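Local coordinates for beta-porphyranase A (Bacteroides plebeius, PDB 4AW7), which hydrolyses the sulfated red-algal polysaccharide porphyran at the linkages between beta-D-galactopyranose and alpha-L-galactopyranose-6-sulfate, releasing mostly disaccharides, at residues G116-V120 / Q121-A125; V523-G527 / T528-V532. All blocks are in the same frame, centred on the assembly; numbering follows the deposited sequence.

Contact 1: G116-V120 / Q121-A125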
loop_
_atom_site.group_PDB
_atom_site.type_symbol
_atom_site.label_atom_id
_atom_site.label_comp_id
_atom_site.label_asym_id
_atom_site.label_seq_id
_atom_site.Cartn_x
_atom_site.Cartn_y
_atom_site.Cartn_z
ATOM N N GLY A 116 -22.620 -13.345 -17.060
ATOM C CA GLY A 116 -23.969 -12.805 -17.177
ATOM C C GLY A 116 -24.996 -13.847 -16.766
ATOM O O GLY A 116 -24.846 -15.030 -17.054
ATOM N N GLY A 117 -26.012 -13.374 -16.074
ATOM C CA GLY A 117 -27.120 -14.233 -15.678
ATOM C C GLY A 117 -26.925 -14.936 -14.360
ATOM O O GLY A 117 -27.834 -15.584 -13.858
ATOM N N ILE A 118 -25.742 -14.807 -13.766
ATOM C CA ILE A 118 -25.465 -15.414 -12.463
ATOM C C ILE A 118 -26.429 -14.941 -11.382
ATOM O O ILE A 118 -26.793 -13.767 -11.321
ATOM C CB ILE A 118 -23.971 -15.172 -12.047
ATOM C CG1 ILE A 118 -23.569 -16.106 -10.916
ATOM C CG2 ILE A 118 -23.715 -13.720 -11.745
ATOM C CD1 ILE A 118 -22.060 -16.145 -10.713
ATOM N N ASP A 119 -26.810 -15.884 -10.498
ATOM C CA ASP A 119 -27.612 -15.584 -9.338
ATOM C C ASP A 119 -26.653 -15.033 -8.261
ATOM O O ASP A 119 -25.939 -15.778 -7.601
ATOM C CB ASP A 119 -28.350 -16.852 -8.866
ATOM C CG ASP A 119 -29.192 -16.633 -7.600
ATOM O OD1 ASP A 119 -29.055 -15.618 -6.908
ATOM O OD2 ASP A 119 -30.074 -17.507 -7.322
ATOM N N VAL A 120 -26.639 -13.727 -8.130
ATOM C CA VAL A 120 -25.721 -13.041 -7.249
ATOM C C VAL A 120 -25.969 -13.381 -5.765
ATOM O O VAL A 120 -25.035 -13.529 -4.984
ATOM C CB VAL A 120 -25.865 -11.513 -7.478
ATOM C CG1 VAL A 120 -25.140 -10.763 -6.492
ATOM C CG2 VAL A 120 -25.387 -11.102 -8.892
ATOM N N GLN A 121 -27.232 -13.519 -5.372
ATOM C CA GLN A 121 -27.527 -13.906 -3.995
ATOM C C GLN A 121 -27.026 -15.333 -3.709
ATOM O O GLN A 121 -26.384 -15.561 -2.685
ATOM C CB GLN A 121 -29.031 -13.692 -3.685
ATOM C CG GLN A 121 -29.392 -12.164 -3.593
ATOM C CD GLN A 121 -28.583 -11.424 -2.453
ATOM O OE1 GLN A 121 -28.578 -11.918 -1.372
ATOM N NE2 GLN A 121 -27.898 -10.313 -2.715
ATOM N N ALA A 122 -27.201 -16.269 -4.638
ATOM C CA ALA A 122 -26.696 -17.622 -4.474
ATOM C C ALA A 122 -25.161 -17.622 -4.431
ATOM O O ALA A 122 -24.564 -18.424 -3.710
ATOM C CB ALA A 122 -27.209 -18.607 -5.558
ATOM N N ALA A 123 -24.528 -16.806 -5.262
ATOM C CA ALA A 123 -23.070 -16.734 -5.275
ATOM C C ALA A 123 -22.576 -16.289 -3.899
ATOM O O ALA A 123 -21.631 -16.869 -3.364
ATOM C CB ALA A 123 -22.593 -15.781 -6.390
ATOM N N GLY A 124 -23.205 -15.264 -3.348
ATOM C CA GLY A 124 -22.844 -14.770 -2.030
ATOM C C GLY A 124 -23.090 -15.806 -0.946
ATOM O O GLY A 124 -22.249 -16.043 -0.049
ATOM N N ALA A 125 -24.256 -16.451 -1.001
ATOM C CA ALA A 125 -24.556 -17.523 -0.046
ATOM C C ALA A 125 -23.529 -18.627 -0.099
ATOM O O ALA A 125 -23.136 -19.173 0.941
ATOM C CB ALA A 125 -25.980 -18.088 -0.304
HETATM O O HOH W 1 -29.728 -12.985 -6.950
#
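Asp119 caps the helix that begins right after it: its OD1 accepts from Ala122 N at 3.0 Å, the classic N-cap bond. With CG anti to the backbone N (chi1 178°), the carboxylate folds back over the start of the helix, and the NH reaches OD1 from above the carboxylate plane, 71° out of it, along a nearly straight N-H...O path of 167°. The methyl of Ala122 presses against the same group, its CB 3.5 Å from Asp119 CG. Positive helix-dipole charge at this end would probably favour the ionised carboxylate.

The inner side is the close-packed one. Buried Ala123 sets its CB 3.6 Å from both Asp119 O and Val120 O. Asp119 O takes the NH of Ala123 at 2.9 Å, in its carbonyl plane, and Val120 O takes Gly124 N at 3.0 Å, so regular helical bonding starts at once. By comparison, Ile118 CD1 only grazes Ala123 CB at 4.4 Å. On the open side, where Asp119 and Gln121 are exposed, a water gives a hydrogen to Asp119 OD1 at 2.7 Å and accepts from Gln121 N.

Helix 120-132 is the crossover of a beta-alpha-beta unit between parallel strands 104-106 and 136-142 of the catalytic domain. It packs on helix 160-179: Val120 lies on Leu166, Ala123 on Phe170, and Gln121 OE1 accepts from Lys176. The loop residue Tyr88 covers Ile118 and Ala123.

Contact 2: V523-G527 / T528-V532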
loop_
_atom_site.group_PDB
_atom_site.type_symbol
_atom_site.label_atom_id
_atom_site.label_comp_id
_atom_site.label_asym_id
_atom_site.label_seq_id
_atom_site.Cartn_x
_atom_site.Cartn_y
_atom_site.Cartn_z
ATOM N N VAL A 523 -2.701 29.193 -0.157
ATOM C CA VAL A 523 -3.286 28.314 0.868
ATOM C C VAL A 523 -3.354 29.087 2.194
ATOM O O VAL A 523 -2.332 29.610 2.639
ATOM C CB VAL A 523 -2.457 27.034 1.069
ATOM C CG1 VAL A 523 -2.971 26.167 2.238
ATOM C CG2 VAL A 523 -2.389 26.208 -0.213
ATOM N N LYS A 524 -4.546 29.108 2.778
ATOM C CA LYS A 524 -4.746 29.764 4.069
ATOM C C LYS A 524 -5.278 28.746 5.087
ATOM O O LYS A 524 -6.230 27.995 4.816
ATOM C CB LYS A 524 -5.729 30.926 3.922
ATOM C CG LYS A 524 -5.214 32.045 3.027
ATOM C CD LYS A 524 -6.160 33.254 2.935
ATOM C CE LYS A 524 -5.557 34.280 1.993
ATOM N NZ LYS A 524 -6.258 35.592 2.156
ATOM N N ILE A 525 -4.652 28.764 6.276
ATOM C CA ILE A 525 -5.067 27.918 7.380
ATOM C C ILE A 525 -5.758 28.880 8.369
ATOM O O ILE A 525 -5.086 29.759 8.935
ATOM C CB ILE A 525 -3.862 27.226 8.072
ATOM C CG1 ILE A 525 -2.984 26.478 7.053
ATOM C CG2 ILE A 525 -4.321 26.322 9.183
ATOM C CD1 ILE A 525 -3.663 25.368 6.240
ATOM N N ASN A 526 -7.056 28.730 8.549
ATOM C CA ASN A 526 -7.802 29.684 9.398
ATOM C C ASN A 526 -7.444 31.124 9.058
ATOM O O ASN A 526 -7.274 31.969 9.956
ATOM C CB ASN A 526 -7.533 29.367 10.872
ATOM C CG ASN A 526 -8.008 27.969 11.234
ATOM O OD1 ASN A 526 -9.103 27.555 10.819
ATOM N ND2 ASN A 526 -7.207 27.235 12.003
ATOM N N GLY A 527 -7.364 31.422 7.769
ATOM C CA GLY A 527 -7.129 32.805 7.349
ATOM C C GLY A 527 -5.704 33.250 7.200
ATOM O O GLY A 527 -5.447 34.314 6.644
ATOM N N THR A 528 -4.754 32.462 7.694
ATOM C CA THR A 528 -3.338 32.780 7.605
ATOM C C THR A 528 -2.698 32.073 6.408
ATOM O O THR A 528 -2.687 30.833 6.311
ATOM C CB THR A 528 -2.580 32.380 8.884
ATOM O OG1 THR A 528 -3.128 33.128 9.975
ATOM C CG2 THR A 528 -1.057 32.635 8.751
ATOM N N ALA A 529 -2.170 32.856 5.478
ATOM C CA ALA A 529 -1.496 32.304 4.303
ATOM C C ALA A 529 -0.215 31.630 4.724
ATOM O O ALA A 529 0.545 32.141 5.534
ATOM C CB ALA A 529 -1.227 33.432 3.268
ATOM N N VAL A 530 0.020 30.449 4.156
ATOM C CA VAL A 530 1.227 29.690 4.382
ATOM C C VAL A 530 1.918 29.365 3.050
ATOM O O VAL A 530 1.278 29.316 2.025
ATOM C CB VAL A 530 0.933 28.396 5.166
ATOM C CG1 VAL A 530 0.309 28.729 6.518
ATOM C CG2 VAL A 530 0.006 27.451 4.385
ATOM N N SER A 531 3.229 29.207 3.122
ATOM C CA SER A 531 4.082 28.837 1.991
ATOM C C SER A 531 3.743 27.442 1.418
ATOM O O SER A 531 3.573 26.498 2.180
ATOM C CB SER A 531 5.528 28.855 2.512
ATOM O OG SER A 531 6.497 28.708 1.504
ATOM N N VAL A 532 3.572 27.342 0.100
ATOM C CA VAL A 532 3.379 26.048 -0.580
ATOM C C VAL A 532 4.738 25.608 -1.146
ATOM O O VAL A 532 5.360 26.304 -1.935
ATOM C CB VAL A 532 2.297 26.082 -1.703
ATOM C CG1 VAL A 532 2.244 24.771 -2.452
ATOM C CG2 VAL A 532 0.909 26.488 -1.153
HETATM O O HOH W 2 -0.018 30.572 0.078
HETATM O O HOH W 3 -5.083 32.219 11.534
#
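The flat group here is the two-stranded hairpin itself, with Val523, Ile525, Thr528 and Val530 on one face of the sheet and Lys524 and Ala529 on the other. Between the strands, Ile525 and Thr528 bond to each other twice, Ile525 N to Thr528 O at 2.9 Å and Thr528 N to Ile525 O at 3.0 Å, closing a type I' turn through Asn526 and Gly527. In both bonds the NH arrives above the carbonyl plane, by 59° at Ile525 O. Further along, Val530 N meets Val523 O at 2.9 Å, almost in line with the carbonyl. Water bridges Val523 N to Val530 O, and another joins Asn526 O to Thr528 OG1.

On the face of Val523, Ile525 and Val530, Ile525 CG1 lies 4.0 Å from Val530 CG1, the two side chains roughly perpendicular. Beyond the strand, Val532 comes back to Val523, CG2 to CG2 at 3.4 Å, a tight pair. On the other face, Lys524 CG passes 4.2 Å from Ala529 CB.

Strand 522-525 pairs with strand 563-570, leaving strand 528-530 at the edge of this four-stranded antiparallel sheet. Val530 rests on Val553 and Phe555 of strand 546-555, and Ile525 on Phe555, while Asn526 ties the turn to Asn566.

Contact 1 comes first along the chain and contact 2 some 400 residues later; their centres lie 52 Å apart, and about 44 Å separates the nearest atoms, so neither touches the other. They share no helix, strand or sheet. Residues 116-125 open helix 120-132, between strands 104-106 and 136-142 of the parallel sheet, in the part of the chain that carries the substrate-binding residues. Residues 523-532 form an edge hairpin of an antiparallel sheet within the C-terminal beta domain. Both sit about 30 Å from the chain centre, away from the annotated sites: a helix N-cap and a beta hairpin, in different modules of the enzyme.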